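5-oxoprolinase subunit C (Escherichia coli, PDB 5DUD) catalyses the cleavage of 5-oxoproline to L-glutamate, a reaction coupled to the hydrolysis of ATP to ADP and inorganic phosphate. Local coordinates at residues A[73-78]-A[269-274]; A[52-57]-A[204-209]; A[31-36]-A[168-173]. One frame throughout, in Å; residues are numbered along the deposited sequence.

Overall arrangement
All three contacts join the first half of the chain to the second. Their first segments come in the order 31-36, 52-57, 73-78 and their second ones in the order 168-173, 204-209, 269-274, so every pair crosses along the sequence. Contacts 1 and 2 draw on the five-stranded sheet, through strands 68-74 and 52-56, while contact 3 starts at the beginning of helix 34-44. Centres lie about 10 Å (1 and 2), 8 Å (1 and 3) and 12 Å (2 and 3) apart. Gln271 to Asp33 joins contacts 1 and 3, Glu54 to Leu32 contacts 2 and 3, and Tyr209 to Leu269 probably 1 and 2, consistent with one seam between the five- and seven-stranded sheet regions.

Contact 1 of 3, residues A[73-78]-A[269-274]; sequences TGAGCE and LAQIPL
Gln271 reaches across from helix 266-271 and lays its amide against the backbone at Gly74 and Ala75. Its two polar atoms divide the work: OE1 lies 3.6 Å from Ala75 CB, and NE2 lies 3.9 Å from Gly74 CA. The touch is therefore van der Waals in kind, an amide resting on a methyl and a methylene. The Ala75 N atom sits near both ends of the amide, 3.9 Å from Gln271 OE1 and 4.0 Å from Gln271 NE2. The chain of Gln271 bends at its second torsion (chi2 -50°), which folds the amide round instead of letting it run straight outward.

Gly74 ends strand 68-74 of the five-stranded antiparallel sheet, whereas helix 266-271 lies in the connection between strands 257-261 and 277-282 of the seven-stranded sheet. The contact thus ties the end of an inner strand of one sheet to a helix in a connection of the other, within a carboxyltransferase domain of the cyclophilin-like clan. Gly74 has a positive phi (79°), readily taken up without a side chain; the next residue, Ala75, points its methyl toward the glutamine.

What fixes the rotation of the Gln271 amide lies largely beyond the two segments. OE1 accepts from Met109 N, and NE2 gives hydrogen bonds to Arg110 O and to Asp33 OD2, so both ends of this buried group are satisfied. Arg110 also pairs through its backbone with Ala75, and Ser111 OG lies within hydrogen-bonding distance of the carbonyl oxygens of Thr73 and Ala75, its one proton serving one or shared between them.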
# COMPACT_ATOMS: atom_id res chain seq x y z
N THR A 73 -17.16 11.12 -11.74
CA THR A 73 -17.64 10.58 -10.46
C THR A 73 -16.83 11.22 -9.32
O THR A 73 -16.03 12.12 -9.56
CB THR A 73 -17.54 9.03 -10.45
OG1 THR A 73 -16.25 8.66 -10.91
CG2 THR A 73 -18.63 8.35 -11.30
N GLY A 74 -17.05 10.77 -8.08
CA GLY A 74 -16.36 11.28 -6.90
C GLY A 74 -16.93 12.60 -6.41
O GLY A 74 -18.15 12.78 -6.43
N ALA A 75 -16.07 13.54 -6.00
CA ALA A 75 -16.50 14.85 -5.51
C ALA A 75 -16.96 15.75 -6.66
O ALA A 75 -16.27 15.83 -7.68
CB ALA A 75 -15.36 15.53 -4.75
N GLY A 76 -18.11 16.41 -6.49
CA GLY A 76 -18.67 17.29 -7.50
C GLY A 76 -17.94 18.61 -7.58
O GLY A 76 -18.01 19.41 -6.65
N CYS A 77 -17.22 18.85 -8.70
CA CYS A 77 -16.42 20.05 -8.91
C CYS A 77 -17.11 21.08 -9.83
O CYS A 77 -16.45 22.05 -10.21
CB CYS A 77 -15.05 19.67 -9.47
SG CYS A 77 -14.18 18.38 -8.54
N GLU A 78 -18.41 20.90 -10.16
CA GLU A 78 -19.17 21.80 -11.04
C GLU A 78 -18.50 21.85 -12.42
O GLU A 78 -18.13 22.92 -12.91
CB GLU A 78 -19.31 23.22 -10.42
CG GLU A 78 -19.72 23.23 -8.95
CD GLU A 78 -18.57 23.40 -7.97
OE1 GLU A 78 -17.91 24.47 -8.00
OE2 GLU A 78 -18.34 22.48 -7.16
N LEU A 269 -13.27 7.68 3.54
CA LEU A 269 -12.04 8.39 3.96
C LEU A 269 -11.51 9.33 2.85
O LEU A 269 -11.09 10.45 3.14
CB LEU A 269 -10.91 7.39 4.34
CG LEU A 269 -10.74 6.83 5.78
CD1 LEU A 269 -10.29 7.92 6.78
CD2 LEU A 269 -11.93 5.98 6.23
N ALA A 270 -11.57 8.87 1.59
CA ALA A 270 -11.09 9.57 0.39
C ALA A 270 -11.72 10.94 0.20
O ALA A 270 -11.04 11.82 -0.33
CB ALA A 270 -11.34 8.73 -0.85
N GLN A 271 -13.00 11.12 0.57
CA GLN A 271 -13.69 12.39 0.36
C GLN A 271 -13.61 13.34 1.55
O GLN A 271 -13.92 14.51 1.38
CB GLN A 271 -15.16 12.16 0.01
CG GLN A 271 -15.42 11.30 -1.23
CD GLN A 271 -14.67 11.67 -2.49
OE1 GLN A 271 -14.21 12.80 -2.67
NE2 GLN A 271 -14.66 10.77 -3.46
N ILE A 272 -13.19 12.87 2.73
CA ILE A 272 -13.15 13.72 3.93
C ILE A 272 -12.13 14.87 3.78
O ILE A 272 -10.93 14.60 3.68
CB ILE A 272 -12.86 12.90 5.22
CG1 ILE A 272 -14.12 12.09 5.63
CG2 ILE A 272 -12.44 13.82 6.39
CD1 ILE A 272 -13.85 10.91 6.53
N PRO A 273 -12.57 16.15 3.85
CA PRO A 273 -11.60 17.27 3.75
C PRO A 273 -10.55 17.30 4.88
O PRO A 273 -10.76 16.72 5.94
CB PRO A 273 -12.49 18.52 3.80
CG PRO A 273 -13.84 18.06 3.42
CD PRO A 273 -13.95 16.66 3.95
N LEU A 274 -9.44 18.03 4.65
CA LEU A 274 -8.31 18.10 5.59
C LEU A 274 -8.61 18.82 6.94
O LEU A 274 -7.78 18.74 7.84
CB LEU A 274 -7.07 18.74 4.92
CG LEU A 274 -6.13 17.73 4.23
CD1 LEU A 274 -5.21 18.41 3.22
CD2 LEU A 274 -5.32 16.96 5.26

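Contact 2 of 3, residues A[52-57]-A[204-209]; sequences ALEITL and SNRMGY
Glu54 and Arg206 approach from opposite directions and close a buried salt bridge. Glu54 stands on strand 52-56 of the five-stranded antiparallel sheet, and Arg206 on the loop that leads into strand 208-212 of the seven-stranded sheet, so the pair spans two β-structures of the carboxyltransferase domain. Glu54 holds CG anti to its own N (chi1 175°) and continues extended to the carboxylate. The arginine comes to meet it with a bend at chi3, which turns the NE edge of the guanidinium to the glutamate.

One carboxylate oxygen does the gripping. Arg206 NE donates to Glu54 OE1 over 2.8 Å in a fairly straight bond (162°), met on the syn side and a little out of the carboxylate plane. Arg206 NH2 adds a weak second bond to the same Glu54 OE1 at 3.3 Å. OE1 lies close to the guanidinium plane, but the two flat groups are turned 46° against each other, and this is not the coplanar, two-oxygen form of the pair.

The pair has further mates. Arg206 finds its strongest polar partner in Asp248, whose OD1 makes a salt bridge with NH1, and NH2 also donates to Gly30 O. Glu54 OE2, which stands 3.6 Å from Arg206 NH2, is hydrogen-bonded instead to Tyr112 OH and to the backbone N of Leu32.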
# COMPACT_ATOMS: atom_id res chain seq x y z
N ALA A 52 -8.38 5.01 -15.03
CA ALA A 52 -9.09 6.29 -15.03
C ALA A 52 -8.30 7.32 -14.21
O ALA A 52 -7.59 6.94 -13.28
CB ALA A 52 -10.49 6.13 -14.47
N LEU A 53 -8.42 8.61 -14.54
CA LEU A 53 -7.68 9.66 -13.84
C LEU A 53 -8.22 9.96 -12.45
O LEU A 53 -9.39 10.29 -12.34
CB LEU A 53 -7.70 10.98 -14.62
CG LEU A 53 -7.13 10.97 -16.02
CD1 LEU A 53 -7.30 12.32 -16.68
CD2 LEU A 53 -5.68 10.57 -16.00
N GLU A 54 -7.37 9.92 -11.42
CA GLU A 54 -7.75 10.36 -10.07
C GLU A 54 -7.38 11.83 -9.99
O GLU A 54 -6.31 12.19 -10.47
CB GLU A 54 -7.05 9.54 -8.98
CG GLU A 54 -7.33 10.04 -7.57
CD GLU A 54 -6.83 9.14 -6.46
OE1 GLU A 54 -5.75 9.43 -5.89
OE2 GLU A 54 -7.52 8.14 -6.16
N ILE A 55 -8.26 12.69 -9.44
CA ILE A 55 -8.02 14.14 -9.33
C ILE A 55 -8.25 14.54 -7.89
O ILE A 55 -9.29 14.17 -7.35
CB ILE A 55 -8.96 14.94 -10.28
CG1 ILE A 55 -9.00 14.36 -11.72
CG2 ILE A 55 -8.57 16.42 -10.32
CD1 ILE A 55 -10.35 14.51 -12.36
N THR A 56 -7.32 15.30 -7.26
CA THR A 56 -7.46 15.76 -5.88
C THR A 56 -7.76 17.25 -5.89
O THR A 56 -6.94 18.02 -6.38
CB THR A 56 -6.21 15.42 -5.07
OG1 THR A 56 -5.94 14.03 -5.22
CG2 THR A 56 -6.36 15.78 -3.59
N LEU A 57 -8.93 17.65 -5.36
CA LEU A 57 -9.42 19.03 -5.29
C LEU A 57 -9.50 19.69 -6.69
O LEU A 57 -8.90 20.74 -6.92
CB LEU A 57 -8.59 19.89 -4.32
CG LEU A 57 -8.76 19.57 -2.83
CD1 LEU A 57 -7.57 20.04 -2.03
CD2 LEU A 57 -10.03 20.21 -2.28
N SER A 204 -1.54 13.81 6.20
CA SER A 204 -2.35 12.82 5.50
C SER A 204 -2.23 12.92 3.97
O SER A 204 -2.49 13.98 3.41
CB SER A 204 -3.82 12.98 5.88
OG SER A 204 -3.98 12.92 7.29
N ASN A 205 -1.84 11.81 3.32
CA ASN A 205 -1.67 11.75 1.87
C ASN A 205 -2.16 10.38 1.37
O ASN A 205 -2.90 9.71 2.09
CB ASN A 205 -0.20 12.03 1.51
CG ASN A 205 0.79 11.00 2.02
OD1 ASN A 205 0.55 10.29 3.00
ND2 ASN A 205 1.95 10.92 1.38
N ARG A 206 -1.78 9.97 0.14
CA ARG A 206 -2.18 8.68 -0.43
C ARG A 206 -1.62 7.47 0.34
O ARG A 206 -2.21 6.39 0.25
CB ARG A 206 -1.77 8.57 -1.91
CG ARG A 206 -2.51 9.55 -2.81
CD ARG A 206 -2.36 9.24 -4.30
NE ARG A 206 -3.45 8.39 -4.79
CZ ARG A 206 -3.39 7.07 -4.97
NH1 ARG A 206 -2.27 6.40 -4.73
NH2 ARG A 206 -4.46 6.41 -5.42
N MET A 207 -0.50 7.62 1.07
CA MET A 207 0.08 6.52 1.86
C MET A 207 -0.74 6.24 3.12
O MET A 207 -1.31 5.16 3.24
CB MET A 207 1.54 6.81 2.24
CG MET A 207 2.48 6.70 1.07
SD MET A 207 4.20 7.04 1.52
CE MET A 207 4.61 5.57 2.46
N GLY A 208 -0.78 7.20 4.05
CA GLY A 208 -1.50 7.03 5.31
C GLY A 208 -2.01 8.32 5.92
O GLY A 208 -1.31 9.34 5.88
N TYR A 209 -3.22 8.28 6.50
CA TYR A 209 -3.86 9.43 7.13
C TYR A 209 -3.48 9.56 8.60
O TYR A 209 -3.78 8.66 9.37
CB TYR A 209 -5.39 9.32 7.06
CG TYR A 209 -6.09 9.67 5.75
CD1 TYR A 209 -5.41 9.63 4.54
CD2 TYR A 209 -7.45 9.92 5.72
CE1 TYR A 209 -6.05 9.92 3.34
CE2 TYR A 209 -8.11 10.22 4.53
CZ TYR A 209 -7.40 10.22 3.33
OH TYR A 209 -8.04 10.50 2.14

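Contact 3 of 3, residues A[31-36]-A[168-173]; sequences ALDMPA and LLWGNR
Asp33 meets Trp170 through a single carboxylate oxygen, and the path of its side chain explains how. From CA the bond to CB points toward segment 168-173, and CG stands anti to the backbone N (chi1 -164°), carrying the carboxylate to the pyrrole part of the indole. Asp33 CG itself comes within 4.1 Å of Trp170 NE1. At the tip the oxygens part company. Asp33 OD2 accepts the indole N-H of Trp170 NE1 at 3.1 Å with its syn lone pair, in a moderately bent bond (139°), the oxygen lying tilted from the ring plane. The side chains cross at about a right angle, with carboxylate and ring 74° apart. Asp33 OD1 turns back to its own chain and takes Ala36 N at 3.0 Å, the N-cap bond that opens helix 34-44.

Beside this polar link, Pro35 in the first helical turn lays its CB 3.7 Å from Leu168 CD1. Tyr267 of helix 266-271 packs on Asp33, Pro35 and Leu168, and its ring meets that of Trp170. Within the loop, the carbonyl oxygen of Leu168 sits over the centre of one indole face, 3.3 Å above the plane.

Asp33 OD2 is shared with Gln271 NE2, the strongest polar partner of the aspartate. Replacing Asp33 by an alanine would probably leave Trp170 NE1 and Gln271 NE2 without their shared acceptor and the start of helix 34-44 without its side-chain cap. The one carboxylate thus takes three N-H donors, from an indole, an amide and a helix start, and so pins the beginning of helix 34-44 to both the 168-173 loop and helix 266-271.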
# COMPACT_ATOMS: atom_id res chain seq x y z
N ALA A 31 -7.34 3.45 -7.03
CA ALA A 31 -8.15 4.57 -6.56
C ALA A 31 -8.47 4.46 -5.07
O ALA A 31 -8.78 3.37 -4.58
CB ALA A 31 -9.45 4.66 -7.35
N LEU A 32 -8.35 5.58 -4.35
CA LEU A 32 -8.68 5.67 -2.93
C LEU A 32 -10.19 5.42 -2.77
O LEU A 32 -10.60 4.61 -1.94
CB LEU A 32 -8.27 7.05 -2.36
CG LEU A 32 -7.00 7.10 -1.50
CD1 LEU A 32 -5.86 6.31 -2.11
CD2 LEU A 32 -6.57 8.53 -1.26
N ASP A 33 -10.99 6.06 -3.64
CA ASP A 33 -12.43 5.85 -3.73
C ASP A 33 -12.65 4.83 -4.85
O ASP A 33 -12.93 5.21 -5.99
CB ASP A 33 -13.16 7.19 -3.97
CG ASP A 33 -14.65 7.16 -3.70
OD1 ASP A 33 -15.33 6.23 -4.19
OD2 ASP A 33 -15.15 8.11 -3.06
N MET A 34 -12.45 3.54 -4.54
CA MET A 34 -12.62 2.47 -5.53
C MET A 34 -14.03 2.47 -6.14
O MET A 34 -14.12 2.36 -7.35
CB MET A 34 -12.29 1.08 -4.95
CG MET A 34 -10.82 0.69 -5.03
SD MET A 34 -10.07 0.72 -6.68
CE MET A 34 -11.31 -0.10 -7.60
N PRO A 35 -15.12 2.65 -5.35
CA PRO A 35 -16.47 2.69 -5.93
C PRO A 35 -16.69 3.83 -6.94
O PRO A 35 -17.49 3.65 -7.85
CB PRO A 35 -17.37 2.89 -4.70
CG PRO A 35 -16.59 2.34 -3.57
CD PRO A 35 -15.18 2.75 -3.88
N ALA A 36 -16.00 4.98 -6.78
CA ALA A 36 -16.14 6.10 -7.72
C ALA A 36 -15.54 5.77 -9.10
O ALA A 36 -16.22 5.97 -10.11
CB ALA A 36 -15.49 7.35 -7.16
N LEU A 168 -22.83 6.73 -4.66
CA LEU A 168 -22.90 6.36 -3.24
C LEU A 168 -22.66 7.57 -2.33
O LEU A 168 -21.70 8.31 -2.54
CB LEU A 168 -21.85 5.28 -2.92
CG LEU A 168 -21.99 3.94 -3.63
CD1 LEU A 168 -20.79 3.07 -3.36
CD2 LEU A 168 -23.26 3.22 -3.20
N LEU A 169 -23.50 7.74 -1.30
CA LEU A 169 -23.33 8.89 -0.41
C LEU A 169 -22.13 8.69 0.51
O LEU A 169 -21.86 7.58 0.95
CB LEU A 169 -24.59 9.16 0.44
CG LEU A 169 -25.19 10.54 0.23
CD1 LEU A 169 -25.94 10.60 -1.09
CD2 LEU A 169 -26.07 10.93 1.40
N TRP A 170 -21.43 9.80 0.77
CA TRP A 170 -20.26 9.84 1.65
C TRP A 170 -20.69 10.38 3.01
O TRP A 170 -21.75 11.00 3.13
CB TRP A 170 -19.16 10.71 1.03
CG TRP A 170 -18.77 10.25 -0.34
CD1 TRP A 170 -17.94 9.22 -0.65
CD2 TRP A 170 -19.31 10.72 -1.58
NE1 TRP A 170 -17.86 9.07 -2.02
CE2 TRP A 170 -18.70 9.97 -2.61
CE3 TRP A 170 -20.22 11.72 -1.93
CZ2 TRP A 170 -18.98 10.19 -3.96
CZ3 TRP A 170 -20.50 11.94 -3.27
CH2 TRP A 170 -19.88 11.18 -4.27
N GLY A 171 -19.87 10.12 4.03
CA GLY A 171 -20.12 10.58 5.39
C GLY A 171 -18.87 10.59 6.24
O GLY A 171 -17.80 10.16 5.78
N ASN A 172 -18.98 11.07 7.48
CA ASN A 172 -17.85 11.12 8.42
C ASN A 172 -17.86 9.91 9.39
O ASN A 172 -16.84 9.69 10.03
CB ASN A 172 -17.78 12.44 9.21
CG ASN A 172 -19.06 12.88 9.88
OD1 ASN A 172 -19.35 12.48 11.02
ND2 ASN A 172 -19.85 13.71 9.22
N ARG A 173 -18.99 9.15 9.50
CA ARG A 173 -19.06 7.96 10.36
C ARG A 173 -18.52 6.75 9.58
O ARG A 173 -19.02 6.46 8.50
CB ARG A 173 -20.49 7.71 10.86
CG ARG A 173 -21.06 8.90 11.61
CD ARG A 173 -22.16 8.55 12.59
NE ARG A 173 -21.67 7.82 13.76
CZ ARG A 173 -21.02 8.36 14.80
NH1 ARG A 173 -20.74 9.66 14.82
NH2 ARG A 173 -20.63 7.59 15.81